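Side-chain contacts in bacterioferritin (Mycobacterium tuberculosis, PDB 3UOI), which probably stores iron, oxidising Fe(2+) to Fe(3+) with dioxygen and laying down the mineral inside a hollow shell of 24 subunits: residues E20-N25 against L93-D98; Q26-S31 against D52-A57. All coordinates share one frame; numbering follows the deposited sequence.

Contact 1. Residues E20-N25 against L93-D98; sequences ELTAIN and LAIEYD. With HEM (protoporphyrin IX containing Fe), chain B.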
loop_
_atom_site.group_PDB
_atom_site.type_symbol
_atom_site.label_atom_id
_atom_site.label_comp_id
_atom_site.label_asym_id
_atom_site.label_seq_id
_atom_site.Cartn_x
_atom_site.Cartn_y
_atom_site.Cartn_z
ATOM N N GLU A 20 37.392 35.045 -4.239
ATOM C CA GLU A 20 36.634 33.818 -4.053
ATOM C C GLU A 20 37.480 32.600 -4.398
ATOM O O GLU A 20 37.419 31.580 -3.710
ATOM C CB GLU A 20 35.365 33.836 -4.909
ATOM C CG GLU A 20 34.409 34.970 -4.575
ATOM C CD GLU A 20 33.918 34.914 -3.142
ATOM O OE1 GLU A 20 33.123 35.795 -2.750
ATOM O OE2 GLU A 20 34.325 33.991 -2.407
ATOM N N LEU A 21 38.269 32.704 -5.463
ATOM C CA LEU A 21 39.095 31.613 -5.861
ATOM C C LEU A 21 40.136 31.324 -4.776
ATOM O O LEU A 21 40.401 30.209 -4.476
ATOM C CB LEU A 21 39.720 31.911 -7.190
ATOM C CG LEU A 21 38.711 32.068 -8.289
ATOM C CD1 LEU A 21 39.454 32.307 -9.472
ATOM C CD2 LEU A 21 37.988 30.829 -8.442
ATOM N N THR A 22 40.692 32.355 -4.193
ATOM C CA THR A 22 41.678 32.166 -3.144
ATOM C C THR A 22 41.040 31.464 -1.946
ATOM O O THR A 22 41.582 30.559 -1.391
ATOM C CB THR A 22 42.224 33.534 -2.768
ATOM O OG1 THR A 22 42.278 34.331 -3.936
ATOM C CG2 THR A 22 43.557 33.485 -2.161
ATOM N N ALA A 23 39.846 31.911 -1.608
ATOM C CA ALA A 23 39.067 31.354 -0.510
ATOM C C ALA A 23 38.659 29.879 -0.720
ATOM O O ALA A 23 38.620 29.115 0.208
ATOM C CB ALA A 23 37.909 32.178 -0.207
ATOM N N ILE A 24 38.333 29.526 -1.950
ATOM C CA ILE A 24 37.964 28.177 -2.216
ATOM C C ILE A 24 39.157 27.333 -1.882
ATOM O O ILE A 24 39.063 26.426 -1.090
ATOM C CB ILE A 24 37.668 27.966 -3.696
ATOM C CG1 ILE A 24 36.312 28.545 -4.063
ATOM C CG2 ILE A 24 37.710 26.538 -3.975
ATOM C CD1 ILE A 24 36.116 28.762 -5.442
ATOM N N ASN A 25 40.305 27.712 -2.412
ATOM C CA ASN A 25 41.488 26.958 -2.102
ATOM C C ASN A 25 41.908 26.991 -0.619
ATOM O O ASN A 25 42.300 26.035 -0.069
ATOM C CB ASN A 25 42.633 27.375 -2.975
ATOM C CG ASN A 25 42.419 27.030 -4.386
ATOM O OD1 ASN A 25 41.333 26.896 -4.785
ATOM N ND2 ASN A 25 43.465 26.875 -5.132
ATOM N N LEU A 93 39.620 34.299 8.760
ATOM C CA LEU A 93 39.064 35.557 9.181
ATOM C C LEU A 93 39.637 36.664 8.369
ATOM O O LEU A 93 38.960 37.543 8.023
ATOM C CB LEU A 93 39.335 35.820 10.643
ATOM C CG LEU A 93 38.237 35.428 11.611
ATOM C CD1 LEU A 93 38.688 35.586 13.012
ATOM C CD2 LEU A 93 37.052 36.238 11.377
ATOM N N ALA A 94 40.913 36.597 8.089
ATOM C CA ALA A 94 41.573 37.659 7.372
ATOM C C ALA A 94 41.106 37.884 5.957
ATOM O O ALA A 94 40.958 38.965 5.579
ATOM C CB ALA A 94 43.090 37.533 7.458
ATOM N N ILE A 95 40.898 36.837 5.197
ATOM C CA ILE A 95 40.321 36.927 3.873
ATOM C C ILE A 95 38.852 37.431 3.811
ATOM O O ILE A 95 38.486 38.206 2.993
ATOM C CB ILE A 95 40.512 35.594 3.106
ATOM C CG1 ILE A 95 40.017 35.728 1.685
ATOM C CG2 ILE A 95 39.831 34.485 3.773
ATOM C CD1 ILE A 95 40.842 35.041 0.727
ATOM N N GLU A 96 38.020 36.983 4.710
ATOM C CA GLU A 96 36.687 37.510 4.800
ATOM C C GLU A 96 36.706 39.027 5.146
ATOM O O GLU A 96 35.939 39.770 4.609
ATOM C CB GLU A 96 35.879 36.738 5.830
ATOM C CG GLU A 96 35.881 35.238 5.692
ATOM C CD GLU A 96 35.905 34.607 7.039
ATOM O OE1 GLU A 96 35.614 35.326 8.023
ATOM O OE2 GLU A 96 36.196 33.416 7.174
ATOM N N TYR A 97 37.584 39.457 6.042
ATOM C CA TYR A 97 37.722 40.873 6.350
ATOM C C TYR A 97 38.193 41.649 5.132
ATOM O O TYR A 97 37.720 42.702 4.881
ATOM C CB TYR A 97 38.582 41.128 7.569
ATOM C CG TYR A 97 37.820 41.105 8.862
ATOM C CD1 TYR A 97 36.810 41.999 9.082
ATOM C CD2 TYR A 97 38.133 40.246 9.862
ATOM C CE1 TYR A 97 36.135 42.002 10.202
ATOM C CE2 TYR A 97 37.442 40.237 10.987
ATOM C CZ TYR A 97 36.442 41.127 11.169
ATOM O OH TYR A 97 35.712 41.178 12.298
ATOM N N ASP A 98 39.096 41.064 4.372
ATOM C CA ASP A 98 39.529 41.660 3.149
ATOM C C ASP A 98 38.340 41.824 2.238
ATOM O O ASP A 98 38.212 42.817 1.659
ATOM C CB ASP A 98 40.594 40.858 2.442
ATOM C CG ASP A 98 41.954 41.172 2.907
ATOM O OD1 ASP A 98 42.058 41.814 3.906
ATOM O OD2 ASP A 98 42.918 40.744 2.300
HETATM C CHA HEM B . 31.737 20.973 -6.140
HETATM C CHB HEM B . 36.377 20.348 -5.037
HETATM C CHC HEM B . 37.418 24.425 -7.403
HETATM C CHD HEM B . 32.802 24.968 -8.733
HETATM C C1A HEM B . 32.901 20.336 -5.770
HETATM C C2A HEM B . 33.096 18.959 -5.380
HETATM C C3A HEM B . 34.400 18.824 -5.062
HETATM C C4A HEM B . 35.046 20.073 -5.241
HETATM C CMA HEM B . 35.152 17.564 -4.607
HETATM C CAA HEM B . 31.937 17.921 -5.364
HETATM C CBA HEM B . 31.427 17.781 -6.807
HETATM C CGA HEM B . 31.191 16.358 -7.300
HETATM O O1A HEM B . 31.212 16.078 -8.556
HETATM O O2A HEM B . 30.958 15.474 -6.431
HETATM C C1B HEM B . 37.071 21.438 -5.535
HETATM C C2B HEM B . 38.464 21.769 -5.260
HETATM C C3B HEM B . 38.766 22.878 -5.924
HETATM C C4B HEM B . 37.552 23.299 -6.622
HETATM C CMB HEM B . 39.473 20.966 -4.395
HETATM C CAB HEM B . 40.182 23.522 -5.876
HETATM C CBB HEM B . 40.378 24.773 -6.275
HETATM C C1C HEM B . 36.283 24.965 -7.993
HETATM C C2C HEM B . 36.200 26.244 -8.693
HETATM C C3C HEM B . 34.911 26.361 -9.080
HETATM C C4C HEM B . 34.144 25.227 -8.578
HETATM C CMC HEM B . 37.382 27.222 -8.949
HETATM C CAC HEM B . 34.281 27.502 -9.876
HETATM C CBC HEM B . 32.953 27.605 -9.751
HETATM C C1D HEM B . 32.090 23.988 -8.083
HETATM C C2D HEM B . 30.655 23.924 -8.047
HETATM C C3D HEM B . 30.368 22.675 -7.235
HETATM C C4D HEM B . 31.621 22.134 -6.888
HETATM C CMD HEM B . 29.628 24.873 -8.750
HETATM C CAD HEM B . 29.031 22.057 -6.880
HETATM C CBD HEM B . 28.496 22.881 -5.721
HETATM C CGD HEM B . 27.255 22.173 -5.258
HETATM O O1D HEM B . 27.223 20.903 -5.289
HETATM O O2D HEM B . 26.309 22.884 -4.877
HETATM N NA HEM B . 34.107 20.961 -5.641
HETATM N NB HEM B . 36.522 22.401 -6.350
HETATM N NC HEM B . 35.016 24.418 -7.963
HETATM N ND HEM B . 32.668 22.971 -7.343
HETATM FE FE HEM B . 34.504 22.740 -6.840
#
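In the antiparallel four-helix bundle of the ferritin fold, helix 7-36 and helix 85-112 meet where Ile-95 reaches across to Thr-22 and Ala-23. The approach is close, with the CA atoms of Ala-23 and Ile-95 7.2 Å apart, yet only 98 Å² of surface is buried between the two segments, because a single side chain does most of the bridging. The outermost methyl of Ile-95 makes the touch: its CD1 lies 4.0 Å from Thr-22 CB and 4.2 Å from Ala-23 CB. A first torsion of -175° swings CG1 to the far side from the Ile-95 backbone N, and the branch so extended carries CD1 to the surface of the opposite helix. Ala-23 suits its place because its lone methyl lets Ile-95 come near the helix backbone, and the same methyl also meets Glu-53 of helix 40-66. Thr-22 offers a carbon to the isoleucine while its OG1 is occupied with Thr-18 O and Gly-77 N, so the hydroxyl is satisfied beside an apolar contact.

The opposite flank of segment 20-25 belongs to the haem pocket. Leu-21 CD2 comes within 3.7 Å of the haem methyl CMC, and Ile-24 CD1 lies 4.0 Å from the same CMC, both apolar branches suited to the hydrocarbon rim of the porphyrin. Asn-25 ND2 is hydrogen-bonded to Tyr-73 O of a neighbouring subunit. Glu-20 and Glu-96 are each a predicted ligand of the diiron ferroxidase centre, and Glu-96 packs on helix 116-146. No hydrogen bond crosses between the segments, so Ile-95 holds to Thr-22 and Ala-23 by van der Waals packing alone, which depends on close fit of shape but sets no polar direction.

Contact 2. Residues Q26-S31 against D52-A57; sequences QYFLHS and DEMRHA. With HEM (protoporphyrin IX containing Fe), chain B.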
loop_
_atom_site.group_PDB
_atom_site.type_symbol
_atom_site.label_atom_id
_atom_site.label_comp_id
_atom_site.label_asym_id
_atom_site.label_seq_id
_atom_site.Cartn_x
_atom_site.Cartn_y
_atom_site.Cartn_z
ATOM N N GLN A 26 41.828 28.132 -0.006
ATOM C CA GLN A 26 42.261 28.154 1.355
ATOM C C GLN A 26 41.344 27.329 2.189
ATOM O O GLN A 26 41.806 26.526 2.930
ATOM C CB GLN A 26 42.437 29.570 1.885
ATOM C CG GLN A 26 42.973 29.725 3.292
ATOM C CD GLN A 26 43.228 31.158 3.604
ATOM O OE1 GLN A 26 44.008 31.792 2.963
ATOM N NE2 GLN A 26 42.552 31.673 4.593
ATOM N N TYR A 27 40.048 27.509 2.000
ATOM C CA TYR A 27 39.057 26.826 2.778
ATOM C C TYR A 27 39.099 25.328 2.557
ATOM O O TYR A 27 39.005 24.570 3.462
ATOM C CB TYR A 27 37.630 27.383 2.564
ATOM C CG TYR A 27 37.364 28.844 2.980
ATOM C CD1 TYR A 27 38.257 29.557 3.722
ATOM C CD2 TYR A 27 36.225 29.490 2.614
ATOM C CE1 TYR A 27 38.030 30.879 4.067
ATOM C CE2 TYR A 27 35.993 30.825 2.974
ATOM C CZ TYR A 27 36.909 31.521 3.691
ATOM O OH TYR A 27 36.711 32.853 4.061
ATOM N N PHE A 28 39.260 24.940 1.321
ATOM C CA PHE A 28 39.265 23.513 1.044
ATOM C C PHE A 28 40.420 22.802 1.681
ATOM O O PHE A 28 40.208 21.889 2.399
ATOM C CB PHE A 28 39.299 23.212 -0.451
ATOM C CG PHE A 28 38.950 21.777 -0.798
ATOM C CD1 PHE A 28 37.628 21.371 -0.927
ATOM C CD2 PHE A 28 39.925 20.838 -1.002
ATOM C CE1 PHE A 28 37.308 20.068 -1.262
ATOM C CE2 PHE A 28 39.581 19.526 -1.331
ATOM C CZ PHE A 28 38.282 19.163 -1.460
ATOM N N LEU A 29 41.627 23.303 1.439
ATOM C CA LEU A 29 42.838 22.685 1.942
ATOM C C LEU A 29 42.805 22.658 3.446
ATOM O O LEU A 29 43.177 21.723 4.017
ATOM C CB LEU A 29 44.087 23.338 1.436
ATOM C CG LEU A 29 45.366 22.706 1.918
ATOM C CD1 LEU A 29 45.683 21.456 1.239
ATOM C CD2 LEU A 29 46.449 23.647 1.729
ATOM N N HIS A 30 42.272 23.693 4.050
ATOM C CA HIS A 30 42.088 23.721 5.483
ATOM C C HIS A 30 41.160 22.594 5.967
ATOM O O HIS A 30 41.439 21.972 6.952
ATOM C CB HIS A 30 41.566 25.068 5.961
ATOM C CG HIS A 30 42.634 26.074 6.217
ATOM N ND1 HIS A 30 42.368 27.330 6.687
ATOM C CD2 HIS A 30 43.964 26.011 6.052
ATOM C CE1 HIS A 30 43.488 28.001 6.791
ATOM N NE2 HIS A 30 44.470 27.222 6.408
ATOM N N SER A 31 40.084 22.351 5.231
ATOM C CA SER A 31 39.179 21.262 5.546
ATOM C C SER A 31 39.818 19.864 5.437
ATOM O O SER A 31 39.595 19.029 6.266
ATOM C CB SER A 31 37.865 21.372 4.795
ATOM O OG SER A 31 37.853 20.636 3.664
ATOM N N ASP A 52 30.553 26.982 -0.480
ATOM C CA ASP A 52 29.818 28.239 -0.496
ATOM C C ASP A 52 30.594 29.279 -1.292
ATOM O O ASP A 52 30.015 30.056 -2.052
ATOM C CB ASP A 52 29.575 28.737 0.930
ATOM C CG ASP A 52 28.515 27.932 1.656
ATOM O OD1 ASP A 52 27.742 27.220 0.981
ATOM O OD2 ASP A 52 28.455 28.012 2.901
ATOM N N GLU A 53 31.911 29.286 -1.113
ATOM C CA GLU A 53 32.777 30.211 -1.833
ATOM C C GLU A 53 32.796 29.857 -3.314
ATOM O O GLU A 53 32.772 30.737 -4.175
ATOM C CB GLU A 53 34.196 30.174 -1.263
ATOM C CG GLU A 53 34.634 31.473 -0.607
ATOM C CD GLU A 53 33.475 32.242 -0.004
ATOM O OE1 GLU A 53 32.880 31.752 0.978
ATOM O OE2 GLU A 53 33.159 33.338 -0.513
ATOM N N MET A 54 32.833 28.559 -3.603
ATOM C CA MET A 54 32.829 28.083 -4.980
ATOM C C MET A 54 31.565 28.554 -5.687
ATOM O O MET A 54 31.607 28.973 -6.844
ATOM C CB MET A 54 32.920 26.557 -5.021
ATOM C CG MET A 54 34.336 26.016 -4.907
ATOM S SD MET A 54 34.417 24.228 -5.128
ATOM C CE MET A 54 35.409 23.758 -3.713
ATOM N N ARG A 55 30.441 28.484 -4.981
ATOM C CA ARG A 55 29.166 28.928 -5.527
ATOM C C ARG A 55 29.216 30.422 -5.812
ATOM O O ARG A 55 28.693 30.892 -6.823
ATOM C CB ARG A 55 28.026 28.613 -4.556
ATOM C CG ARG A 55 27.346 27.277 -4.810
ATOM C CD ARG A 55 25.994 27.207 -4.118
ATOM N NE ARG A 55 26.127 27.097 -2.669
ATOM C CZ ARG A 55 26.621 26.034 -2.043
ATOM N NH1 ARG A 55 27.032 24.984 -2.739
ATOM N NH2 ARG A 55 26.704 26.021 -0.720
ATOM N N HIS A 56 29.854 31.166 -4.913
ATOM C CA HIS A 56 29.999 32.613 -5.077
ATOM C C HIS A 56 30.824 32.908 -6.357
ATOM O O HIS A 56 30.494 33.773 -7.105
ATOM C CB HIS A 56 30.685 33.236 -3.893
ATOM C CG HIS A 56 29.826 33.404 -2.700
ATOM N ND1 HIS A 56 30.344 33.516 -1.441
ATOM C CD2 HIS A 56 28.492 33.495 -2.568
ATOM C CE1 HIS A 56 29.367 33.682 -0.589
ATOM N NE2 HIS A 56 28.232 33.666 -1.243
ATOM N N ALA A 57 31.873 32.126 -6.578
ATOM C CA ALA A 57 32.721 32.270 -7.748
ATOM C C ALA A 57 31.900 32.024 -9.023
ATOM O O ALA A 57 31.924 32.823 -9.927
ATOM C CB ALA A 57 33.838 31.373 -7.668
HETATM C CHA HEM B . 31.737 20.973 -6.140
HETATM C CHB HEM B . 36.377 20.348 -5.037
HETATM C CHC HEM B . 37.418 24.425 -7.403
HETATM C CHD HEM B . 32.802 24.968 -8.733
HETATM C C1A HEM B . 32.901 20.336 -5.770
HETATM C C2A HEM B . 33.096 18.959 -5.380
HETATM C C3A HEM B . 34.400 18.824 -5.062
HETATM C C4A HEM B . 35.046 20.073 -5.241
HETATM C CMA HEM B . 35.152 17.564 -4.607
HETATM C CAA HEM B . 31.937 17.921 -5.364
HETATM C CBA HEM B . 31.427 17.781 -6.807
HETATM C CGA HEM B . 31.191 16.358 -7.300
HETATM O O1A HEM B . 31.212 16.078 -8.556
HETATM O O2A HEM B . 30.958 15.474 -6.431
HETATM C C1B HEM B . 37.071 21.438 -5.535
HETATM C C2B HEM B . 38.464 21.769 -5.260
HETATM C C3B HEM B . 38.766 22.878 -5.924
HETATM C C4B HEM B . 37.552 23.299 -6.622
HETATM C CMB HEM B . 39.473 20.966 -4.395
HETATM C CAB HEM B . 40.182 23.522 -5.876
HETATM C CBB HEM B . 40.378 24.773 -6.275
HETATM C C1C HEM B . 36.283 24.965 -7.993
HETATM C C2C HEM B . 36.200 26.244 -8.693
HETATM C C3C HEM B . 34.911 26.361 -9.080
HETATM C C4C HEM B . 34.144 25.227 -8.578
HETATM C CMC HEM B . 37.382 27.222 -8.949
HETATM C CAC HEM B . 34.281 27.502 -9.876
HETATM C CBC HEM B . 32.953 27.605 -9.751
HETATM C C1D HEM B . 32.090 23.988 -8.083
HETATM C C2D HEM B . 30.655 23.924 -8.047
HETATM C C3D HEM B . 30.368 22.675 -7.235
HETATM C C4D HEM B . 31.621 22.134 -6.888
HETATM C CMD HEM B . 29.628 24.873 -8.750
HETATM C CAD HEM B . 29.031 22.057 -6.880
HETATM C CBD HEM B . 28.496 22.881 -5.721
HETATM C CGD HEM B . 27.255 22.173 -5.258
HETATM O O1D HEM B . 27.223 20.903 -5.289
HETATM O O2D HEM B . 26.309 22.884 -4.877
HETATM N NA HEM B . 34.107 20.961 -5.641
HETATM N NB HEM B . 36.522 22.401 -6.350
HETATM N NC HEM B . 35.016 24.418 -7.963
HETATM N ND HEM B . 32.668 22.971 -7.343
HETATM FE FE HEM B . 34.504 22.740 -6.840
#
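Tyr-27 meets Glu-53 edge-on: the carboxylate oxygen OE1 of Glu-53 lies in the plane of the tyrosine ring, 3.8 Å from Tyr-27 CE2. Ring and carboxylate planes stand 84° apart. An aromatic edge, slightly positive at its hydrogens, is a suitable neighbour for a buried acid, and Glu-53 CG adds an apolar contact with Tyr-27 CE2 at 3.9 Å.

The next residue along the helix, Met-54, turns to the haem, where its SD binds the iron at 2.3 Å. Thioether sulphur is a soft, uncharged axial ligand, and Met-54 of a neighbouring subunit supplies the second. The methyl CE of Met-54 approaches Phe-28 CD1 obliquely at 4.3 Å. With its CG opposite the backbone N (chi1 -165°), Phe-28 presents a ring face to the haem methyl CMB, which sits 3.3 Å above the ring plane, over its centre, a CH-pi type of contact. Arg-55 brings NH1 to 3.1 Å from the propionate oxygen O2D, a match of charges.

In the next layer, His-56 ND1 is modelled as donating a nearly straight hydrogen bond to Glu-53 OE2, though that oxygen's place is less sure; His-56 NE2 is hydrogen-bonded to Asp-128. Both Glu-53 and His-56 are predicted iron ligands. Helices 7-36 and 40-66 thus pair with haem on one flank, while on the inner one Tyr-27 packs against helix 85-112 and its ring meets that of His-132 on helix 116-146.

The centres of contacts 1 and 2 lie 8 Å apart, and both use helix 7-36, on which segments 20-25 and 26-31 are consecutive. Helix 40-66, the partner in contact 2, precedes helix 85-112, the partner in contact 1, so contact 2 is nested within the chain loop that contact 1 closes. The two touch directly: Ile-24 CD1 packs on Met-54 CG, and Glu-96 OE2 lies 3.2 Å from Tyr-27 OH, a probable hydrogen bond. Helices 7-36 and 40-66 together separate the haem, shared between two subunits, from the bundle interior, where the predicted ferroxidase ligands Glu-20, Glu-53, His-56 and Glu-96 gather.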